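Exo-poly-alpha-D-galacturonosidase (Thermotoga maritima, PDB 3JUR) probably hydrolyses glycosidic bonds of polygalacturonate as a family 28 exopolygalacturonase, built as a beta-helix and assembled as a tetramer. Local coordinates at residues D[8-13]-D[280-285]; D[239-242]-D[248-251]; D[299-304]-D[339-344]. One frame throughout, in Å; residues are numbered along the deposited sequence.

Contact 1: residues D[8-13]-D[280-285]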
loop_
_atom_site.group_PDB
_atom_site.type_symbol
_atom_site.label_atom_id
_atom_site.label_comp_id
_atom_site.label_asym_id
_atom_site.label_seq_id
_atom_site.Cartn_x
_atom_site.Cartn_y
_atom_site.Cartn_z
ATOM N N LYS D 8 -29.092 7.661 -3.698
ATOM C CA LYS D 8 -29.595 8.980 -4.077
ATOM C C LYS D 8 -31.114 8.955 -4.272
ATOM O O LYS D 8 -31.814 9.834 -3.764
ATOM C CB LYS D 8 -28.890 9.504 -5.331
ATOM C CG LYS D 8 -29.328 10.907 -5.766
ATOM C CD LYS D 8 -28.734 11.273 -7.106
ATOM C CE LYS D 8 -29.526 12.381 -7.806
ATOM N NZ LYS D 8 -28.955 13.719 -7.528
ATOM N N LYS D 9 -31.616 7.937 -4.973
ATOM C CA LYS D 9 -33.061 7.787 -5.210
ATOM C C LYS D 9 -33.844 7.618 -3.906
ATOM O O LYS D 9 -34.948 8.142 -3.773
ATOM C CB LYS D 9 -33.365 6.613 -6.157
ATOM C CG LYS D 9 -32.732 6.711 -7.543
ATOM C CD LYS D 9 -33.507 7.642 -8.459
ATOM C CE LYS D 9 -32.744 7.900 -9.749
ATOM N NZ LYS D 9 -33.418 8.932 -10.590
ATOM N N ILE D 10 -33.277 6.891 -2.947
ATOM C CA ILE D 10 -33.931 6.728 -1.652
ATOM C C ILE D 10 -33.961 8.059 -0.884
ATOM O O ILE D 10 -35.006 8.437 -0.350
ATOM C CB ILE D 10 -33.313 5.570 -0.822
ATOM C CG1 ILE D 10 -33.489 4.245 -1.574
ATOM C CG2 ILE D 10 -33.981 5.464 0.560
ATOM C CD1 ILE D 10 -32.631 3.120 -1.043
ATOM N N GLU D 11 -32.832 8.774 -0.866
ATOM C CA GLU D 11 -32.755 10.093 -0.226
ATOM C C GLU D 11 -33.777 11.073 -0.832
ATOM O O GLU D 11 -34.414 11.845 -0.107
ATOM C CB GLU D 11 -31.320 10.655 -0.262
ATOM C CG GLU D 11 -31.223 12.141 0.107
ATOM C CD GLU D 11 -29.851 12.574 0.613
ATOM O OE1 GLU D 11 -28.878 11.801 0.475
ATOM O OE2 GLU D 11 -29.748 13.702 1.153
ATOM N N GLU D 12 -33.947 11.002 -2.152
ATOM C CA GLU D 12 -34.940 11.799 -2.881
ATOM C C GLU D 12 -36.338 11.515 -2.366
ATOM O O GLU D 12 -37.085 12.429 -2.040
ATOM C CB GLU D 12 -34.919 11.423 -4.357
ATOM C CG GLU D 12 -34.684 12.561 -5.297
ATOM C CD GLU D 12 -33.230 12.639 -5.704
ATOM O OE1 GLU D 12 -32.423 13.093 -4.867
ATOM O OE2 GLU D 12 -32.900 12.229 -6.841
ATOM N N GLU D 13 -36.674 10.227 -2.325
ATOM C CA GLU D 13 -37.971 9.735 -1.885
ATOM C C GLU D 13 -38.300 10.197 -0.461
ATOM O O GLU D 13 -39.414 10.663 -0.202
ATOM C CB GLU D 13 -38.001 8.203 -2.011
ATOM C CG GLU D 13 -39.209 7.502 -1.388
ATOM C CD GLU D 13 -40.525 7.773 -2.106
ATOM O OE1 GLU D 13 -40.515 8.314 -3.234
ATOM O OE2 GLU D 13 -41.581 7.438 -1.526
ATOM N N SER D 280 -39.381 0.182 10.412
ATOM C CA SER D 280 -38.825 1.515 10.217
ATOM C C SER D 280 -38.278 1.538 8.798
ATOM O O SER D 280 -37.577 0.609 8.384
ATOM C CB SER D 280 -37.701 1.819 11.207
ATOM O OG SER D 280 -38.178 2.501 12.354
ATOM N N GLU D 281 -38.612 2.586 8.051
ATOM C CA GLU D 281 -38.227 2.675 6.648
ATOM C C GLU D 281 -38.209 4.119 6.154
ATOM O O GLU D 281 -38.960 4.967 6.646
ATOM C CB GLU D 281 -39.135 1.802 5.765
ATOM C CG GLU D 281 -40.611 2.156 5.834
ATOM C CD GLU D 281 -41.475 1.311 4.912
ATOM O OE1 GLU D 281 -42.720 1.311 5.109
ATOM O OE2 GLU D 281 -40.915 0.664 3.996
ATOM N N TYR D 282 -37.341 4.382 5.181
ATOM C CA TYR D 282 -37.176 5.711 4.603
ATOM C C TYR D 282 -36.733 6.711 5.665
ATOM O O TYR D 282 -37.428 7.685 5.964
ATOM C CB TYR D 282 -38.454 6.151 3.876
ATOM C CG TYR D 282 -38.752 5.347 2.629
ATOM C CD1 TYR D 282 -37.845 5.311 1.570
ATOM C CD2 TYR D 282 -39.953 4.643 2.490
ATOM C CE1 TYR D 282 -38.110 4.581 0.408
ATOM C CE2 TYR D 282 -40.231 3.913 1.325
ATOM C CZ TYR D 282 -39.294 3.887 0.297
ATOM O OH TYR D 282 -39.545 3.178 -0.856
ATOM N N ILE D 283 -35.576 6.420 6.256
ATOM C CA ILE D 283 -34.951 7.254 7.278
ATOM C C ILE D 283 -33.663 7.821 6.695
ATOM O O ILE D 283 -32.803 7.070 6.212
ATOM C CB ILE D 283 -34.588 6.457 8.576
ATOM C CG1 ILE D 283 -35.693 5.464 9.001
ATOM C CG2 ILE D 283 -34.201 7.416 9.719
ATOM C CD1 ILE D 283 -37.005 6.085 9.426
ATOM N N LEU D 284 -33.547 9.147 6.735
ATOM C CA LEU D 284 -32.380 9.846 6.232
ATOM C C LEU D 284 -31.633 10.474 7.406
ATOM O O LEU D 284 -32.205 11.246 8.174
ATOM C CB LEU D 284 -32.788 10.907 5.195
ATOM C CG LEU D 284 -31.697 11.765 4.550
ATOM C CD1 LEU D 284 -30.694 10.896 3.765
ATOM C CD2 LEU D 284 -32.330 12.800 3.642
ATOM N N VAL D 285 -30.362 10.105 7.550
ATOM C CA VAL D 285 -29.496 10.619 8.615
ATOM C C VAL D 285 -28.298 11.299 7.944
ATOM O O VAL D 285 -27.447 10.619 7.363
ATOM C CB VAL D 285 -29.017 9.464 9.533
ATOM C CG1 VAL D 285 -28.146 9.982 10.695
ATOM C CG2 VAL D 285 -30.220 8.679 10.065
#

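Contact 2: residues D[239-242]-D[248-251]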
loop_
_atom_site.group_PDB
_atom_site.type_symbol
_atom_site.label_atom_id
_atom_site.label_comp_id
_atom_site.label_asym_id
_atom_site.label_seq_id
_atom_site.Cartn_x
_atom_site.Cartn_y
_atom_site.Cartn_z
ATOM N N ASP D 239 -29.549 6.323 24.744
ATOM C CA ASP D 239 -29.599 6.422 23.289
ATOM C C ASP D 239 -29.993 7.847 22.912
ATOM O O ASP D 239 -30.818 8.466 23.590
ATOM C CB ASP D 239 -30.648 5.464 22.707
ATOM C CG ASP D 239 -30.359 3.986 22.988
ATOM O OD1 ASP D 239 -29.496 3.658 23.828
ATOM O OD2 ASP D 239 -31.024 3.141 22.353
ATOM N N GLY D 240 -29.432 8.361 21.818
ATOM C CA GLY D 240 -29.742 9.718 21.360
ATOM C C GLY D 240 -31.103 9.779 20.693
ATOM O O GLY D 240 -32.049 10.373 21.224
ATOM N N ILE D 241 -31.202 9.161 19.522
ATOM C CA ILE D 241 -32.451 9.110 18.776
ATOM C C ILE D 241 -32.754 7.668 18.354
ATOM O O ILE D 241 -31.923 7.021 17.689
ATOM C CB ILE D 241 -32.435 10.040 17.535
ATOM C CG1 ILE D 241 -32.110 11.487 17.941
ATOM C CG2 ILE D 241 -33.781 9.971 16.807
ATOM C CD1 ILE D 241 -31.828 12.415 16.774
ATOM N N ASP D 242 -33.947 7.198 18.742
ATOM C CA ASP D 242 -34.437 5.850 18.452
ATOM C C ASP D 242 -35.696 5.841 17.583
ATOM O O ASP D 242 -36.801 5.716 18.114
ATOM C CB ASP D 242 -34.778 5.117 19.748
ATOM C CG ASP D 242 -33.621 5.038 20.695
ATOM O OD1 ASP D 242 -33.068 3.925 20.827
ATOM O OD2 ASP D 242 -33.272 6.077 21.307
ATOM N N TYR D 248 -40.470 7.785 6.870
ATOM C CA TYR D 248 -40.148 9.137 6.384
ATOM C C TYR D 248 -39.676 10.037 7.512
ATOM O O TYR D 248 -40.459 10.790 8.112
ATOM C CB TYR D 248 -41.321 9.789 5.634
ATOM C CG TYR D 248 -41.800 9.019 4.433
ATOM C CD1 TYR D 248 -40.943 8.743 3.373
ATOM C CD2 TYR D 248 -43.127 8.596 4.337
ATOM C CE1 TYR D 248 -41.383 8.037 2.254
ATOM C CE2 TYR D 248 -43.581 7.895 3.222
ATOM C CZ TYR D 248 -42.700 7.614 2.188
ATOM O OH TYR D 248 -43.129 6.918 1.083
ATOM N N MET D 249 -38.387 9.938 7.803
ATOM C CA MET D 249 -37.778 10.700 8.870
ATOM C C MET D 249 -36.453 11.277 8.407
ATOM O O MET D 249 -35.699 10.623 7.669
ATOM C CB MET D 249 -37.581 9.815 10.102
ATOM C CG MET D 249 -36.970 10.514 11.303
ATOM S SD MET D 249 -37.187 9.525 12.793
ATOM C CE MET D 249 -36.105 10.371 13.919
ATOM N N LEU D 250 -36.186 12.504 8.845
ATOM C CA LEU D 250 -34.917 13.173 8.602
ATOM C C LEU D 250 -34.263 13.547 9.921
ATOM O O LEU D 250 -34.902 14.121 10.804
ATOM C CB LEU D 250 -35.123 14.423 7.733
ATOM C CG LEU D 250 -33.947 15.385 7.550
ATOM C CD1 LEU D 250 -32.768 14.710 6.819
ATOM C CD2 LEU D 250 -34.409 16.644 6.818
ATOM N N ILE D 251 -32.996 13.187 10.056
ATOM C CA ILE D 251 -32.170 13.583 11.197
ATOM C C ILE D 251 -30.942 14.249 10.593
ATOM O O ILE D 251 -30.152 13.594 9.908
ATOM C CB ILE D 251 -31.716 12.371 12.058
ATOM C CG1 ILE D 251 -32.922 11.581 12.585
ATOM C CG2 ILE D 251 -30.814 12.843 13.204
ATOM C CD1 ILE D 251 -32.590 10.166 13.104
#

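Contact 3: residues D[299-304]-D[339-344]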
loop_
_atom_site.group_PDB
_atom_site.type_symbol
_atom_site.label_atom_id
_atom_site.label_comp_id
_atom_site.label_asym_id
_atom_site.label_seq_id
_atom_site.Cartn_x
_atom_site.Cartn_y
_atom_site.Cartn_z
ATOM N N LEU D 299 -24.183 5.021 13.680
ATOM C CA LEU D 299 -25.439 4.607 13.068
ATOM C C LEU D 299 -25.681 3.144 13.389
ATOM O O LEU D 299 -24.890 2.274 13.003
ATOM C CB LEU D 299 -25.443 4.809 11.549
ATOM C CG LEU D 299 -26.852 4.497 11.005
ATOM C CD1 LEU D 299 -27.803 5.717 11.127
ATOM C CD2 LEU D 299 -26.834 3.952 9.612
ATOM N N VAL D 300 -26.785 2.874 14.083
ATOM C CA VAL D 300 -27.065 1.542 14.589
ATOM C C VAL D 300 -28.427 1.046 14.101
ATOM O O VAL D 300 -29.390 1.818 14.032
ATOM C CB VAL D 300 -26.971 1.512 16.136
ATOM C CG1 VAL D 300 -27.104 0.088 16.686
ATOM C CG2 VAL D 300 -25.656 2.101 16.590
ATOM N N ILE D 301 -28.491 -0.228 13.720
ATOM C CA ILE D 301 -29.772 -0.871 13.424
ATOM C C ILE D 301 -29.959 -2.022 14.423
ATOM O O ILE D 301 -29.046 -2.835 14.611
ATOM C CB ILE D 301 -29.879 -1.414 11.953
ATOM C CG1 ILE D 301 -29.267 -0.464 10.902
ATOM C CG2 ILE D 301 -31.331 -1.754 11.614
ATOM C CD1 ILE D 301 -29.983 0.862 10.711
ATOM N N GLY D 302 -31.124 -2.068 15.075
ATOM C CA GLY D 302 -31.447 -3.132 16.033
ATOM C C GLY D 302 -31.129 -2.785 17.482
ATOM O O GLY D 302 -30.788 -1.641 17.783
ATOM N N SER D 303 -31.207 -3.757 18.391
ATOM C CA SER D 303 -31.493 -5.163 18.075
ATOM C C SER D 303 -32.986 -5.439 17.917
ATOM O O SER D 303 -33.384 -6.502 17.438
ATOM C CB SER D 303 -30.946 -6.065 19.174
ATOM O OG SER D 303 -31.767 -5.992 20.334
ATOM N N GLU D 304 -33.806 -4.486 18.346
ATOM C CA GLU D 304 -35.247 -4.627 18.233
ATOM C C GLU D 304 -35.656 -4.229 16.817
ATOM O O GLU D 304 -36.090 -3.112 16.580
ATOM C CB GLU D 304 -35.963 -3.776 19.283
ATOM C CG GLU D 304 -35.532 -4.065 20.730
ATOM C CD GLU D 304 -34.463 -3.108 21.252
ATOM O OE1 GLU D 304 -33.625 -2.623 20.460
ATOM O OE2 GLU D 304 -34.463 -2.834 22.467
ATOM N N GLU D 339 -32.252 -4.516 5.803
ATOM C CA GLU D 339 -31.852 -4.534 4.394
ATOM C C GLU D 339 -31.923 -3.163 3.735
ATOM O O GLU D 339 -32.697 -2.306 4.162
ATOM C CB GLU D 339 -32.678 -5.549 3.591
ATOM C CG GLU D 339 -34.159 -5.258 3.501
ATOM C CD GLU D 339 -34.892 -6.262 2.624
ATOM O OE1 GLU D 339 -34.444 -7.427 2.539
ATOM O OE2 GLU D 339 -35.923 -5.889 2.024
ATOM N N ASN D 340 -31.124 -2.980 2.685
ATOM C CA ASN D 340 -31.014 -1.701 1.998
ATOM C C ASN D 340 -30.615 -0.593 2.967
ATOM O O ASN D 340 -31.344 0.395 3.149
ATOM C CB ASN D 340 -32.309 -1.355 1.244
ATOM C CG ASN D 340 -32.264 -1.759 -0.216
ATOM O OD1 ASN D 340 -31.289 -2.349 -0.687
ATOM N ND2 ASN D 340 -33.317 -1.416 -0.953
ATOM N N ILE D 341 -29.471 -0.797 3.619
ATOM C CA ILE D 341 -28.901 0.177 4.535
ATOM C C ILE D 341 -27.693 0.786 3.826
ATOM O O ILE D 341 -26.794 0.058 3.375
ATOM C CB ILE D 341 -28.469 -0.473 5.896
ATOM C CG1 ILE D 341 -29.561 -1.401 6.452
ATOM C CG2 ILE D 341 -28.076 0.613 6.930
ATOM C CD1 ILE D 341 -30.908 -0.715 6.797
ATOM N N PHE D 342 -27.688 2.113 3.714
ATOM C CA PHE D 342 -26.678 2.826 2.947
ATOM C C PHE D 342 -25.895 3.775 3.835
ATOM O O PHE D 342 -26.458 4.704 4.406
ATOM C CB PHE D 342 -27.331 3.601 1.789
ATOM C CG PHE D 342 -27.997 2.723 0.780
ATOM C CD1 PHE D 342 -27.324 2.330 -0.368
ATOM C CD2 PHE D 342 -29.296 2.272 0.985
ATOM C CE1 PHE D 342 -27.937 1.511 -1.307
ATOM C CE2 PHE D 342 -29.917 1.439 0.054
ATOM C CZ PHE D 342 -29.241 1.062 -1.091
ATOM N N PHE D 343 -24.593 3.529 3.931
ATOM C CA PHE D 343 -23.692 4.264 4.814
ATOM C C PHE D 343 -22.655 4.930 3.910
ATOM O O PHE D 343 -21.632 4.327 3.581
ATOM C CB PHE D 343 -23.040 3.282 5.804
ATOM C CG PHE D 343 -22.404 3.932 6.998
ATOM C CD1 PHE D 343 -23.187 4.514 7.997
ATOM C CD2 PHE D 343 -21.019 3.940 7.143
ATOM C CE1 PHE D 343 -22.589 5.116 9.117
ATOM C CE2 PHE D 343 -20.417 4.530 8.245
ATOM C CZ PHE D 343 -21.202 5.111 9.241
ATOM N N ILE D 344 -22.940 6.171 3.505
ATOM C CA ILE D 344 -22.235 6.829 2.397
ATOM C C ILE D 344 -21.574 8.135 2.816
ATOM O O ILE D 344 -22.195 8.955 3.490
ATOM C CB ILE D 344 -23.231 7.189 1.238
ATOM C CG1 ILE D 344 -24.169 6.015 0.909
ATOM C CG2 ILE D 344 -22.491 7.698 -0.017
ATOM C CD1 ILE D 344 -23.478 4.776 0.375
#

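Contact 1: residues D[8-13]-D[280-285]
Glu13 lays its CG over one face of the Tyr282 ring, with CG 4.1 Å from the ring centroid and nearest to CE1 at 3.6 Å, a CH-pi contact. The glutamate chain then bends at its second torsion (chi2 68°), which carries the carboxylate on to hydrogen-bond the hydroxyl of Tyr248 through OE2. That neighbouring ring meets Tyr282 on the same face, nearly parallel to it. Ile10 comes from another side: its CG2 approaches the ring edge near CD1 at 4.0 Å, close to the ring plane, and the two side chains cross at about a right angle.

Next to Ile10 in the helix, Glu11 meets Leu284. With CG anti to the backbone N (chi1 167°) and the rest of the chain extended, Glu11 runs past both leucine methyls, its CD 3.7 Å from Leu284 CD1 and its OE2 3.7 Å from Leu284 CD2. Arg315, bridging to OE1, and Arg286, bridging to OE2, grip one oxygen each, which probably fixes the rotation of the carboxylate. Replacing Glu11 by an alanine is likely to leave both arginines without this carboxylate and the Leu284 methyls with less cover.

Ile14 and Leu15 extend the helix side of the packing onto Leu284. Segment 8-13 crosses strand 280-285 at 97°, on the outer side of the beta-helix wall. The chemistry implies a mixed attachment, in which aliphatic groups and a ring fill the interface while buried carboxylate charge is met by arginines of the wall.

Contact 2: residues D[239-242]-D[248-251]
Ile241 is the hub here: its CD1 goes to Ile251, while its CG2 is shared by Met249 and Ile251. The CD1 methyl meets Ile251 CG2 at 3.7 Å, and the return contact joins Ile241 CG2 to Ile251 CD1 at 3.9 Å, so the two isoleucines interlock tip to tip. In both, CG1 is anti to the carbonyl carbon (chi1 -56° in Ile241) and CG2 anti to the backbone N, and each presents a long and a short branch to the other.

Met249 arrives obliquely with its chain fully extended, and its terminal CE touches Ile241 CG2 at 3.7 Å. Ile226 packs on both Ile241 and Met249, while Ile283 and Val285 of strand 280-291 lie against Met249 and Ile251. Backbone hydrogen bonds to Ser262 and Val264 tie Ile241 to the neighbouring coil.

The contact therefore spans the hydrophobic interior of the beta-helix. Just before Ile241 in the chain, Asp239 ends an Asn-Asn-Asp run that corresponds to the Asn-Thr-Asp signature of family 28, and Asp260 and Asp261 match its Asp-Asp pair; these probably supply the catalytic acids, as in relatives. Chemically the contact is a junction of methyl groups, isoleucine branches against each other and against the methionine CE, held by shape and burial.

Contact 3: residues D[299-304]-D[339-344]
The interior of the right-handed beta-helix typical of family 28 is where this contact lies, between strand 299-301 on one wall and strand 339-344 on another. The strands run in nearly opposite senses (169°) with axes 10.0 Å apart, so they face each other through their side chains and are not paired by backbone bonds.

Leu299 and Phe343 make the closest approach. Their side chains run alongside one another, antiparallel, Leu299 CB coming obliquely to Phe343 CE1 at 3.8 Å and Leu299 CD2 lying 4.0 Å from Phe343 CD1. The ring reaches inward because its CG is anti to the backbone N (chi1 -164°), and Ala314 of strand 309-320 touches both residues.

Ile341 packs more loosely, its CG2 4.2 Å from Ile301 CD1 and 4.5 Å from Leu299 CD2. Around them, Leu326 and Tyr319 pack on Leu299, and Leu328 and Val309 on Ile301. The wall of strand 299-301 is held by backbone bonds from Val300 to Val263 and Ile265, and from Leu299 and Ile301 to Arg327.

On the outer side of the other wall, Phe342 stacks with Phe377 and lies under helix 6-16. Inward aliphatic and aromatic residues meeting across the core between walls of the coil are characteristic of the pectin-lyase-like beta-helix.

The three contacts lie with their centres 12 Å from one another, around neighbouring coils of one solenoid. Contacts 1 and 2 share a wall: strand 280-285 pairs with strand 249-251 through probable backbone hydrogen bonds such as Leu284 N to Met249 O (2.8 Å). Contact 1 also touches contact 3 on both sides of the wall, outside where Ile10 CD1 meets Phe342 CE2 (3.4 Å) and inside where Val285 CG2 meets Leu299 CD1 (4.0 Å). Contacts 2 and 3 fill separate parts of the core, their nearest atoms about 7 Å apart. Loop 239-242 carries Asp239, by family likeness probably a catalytic acid, which ties contact 2 to the presumed active site, whereas helix 6-16 clasps the outside.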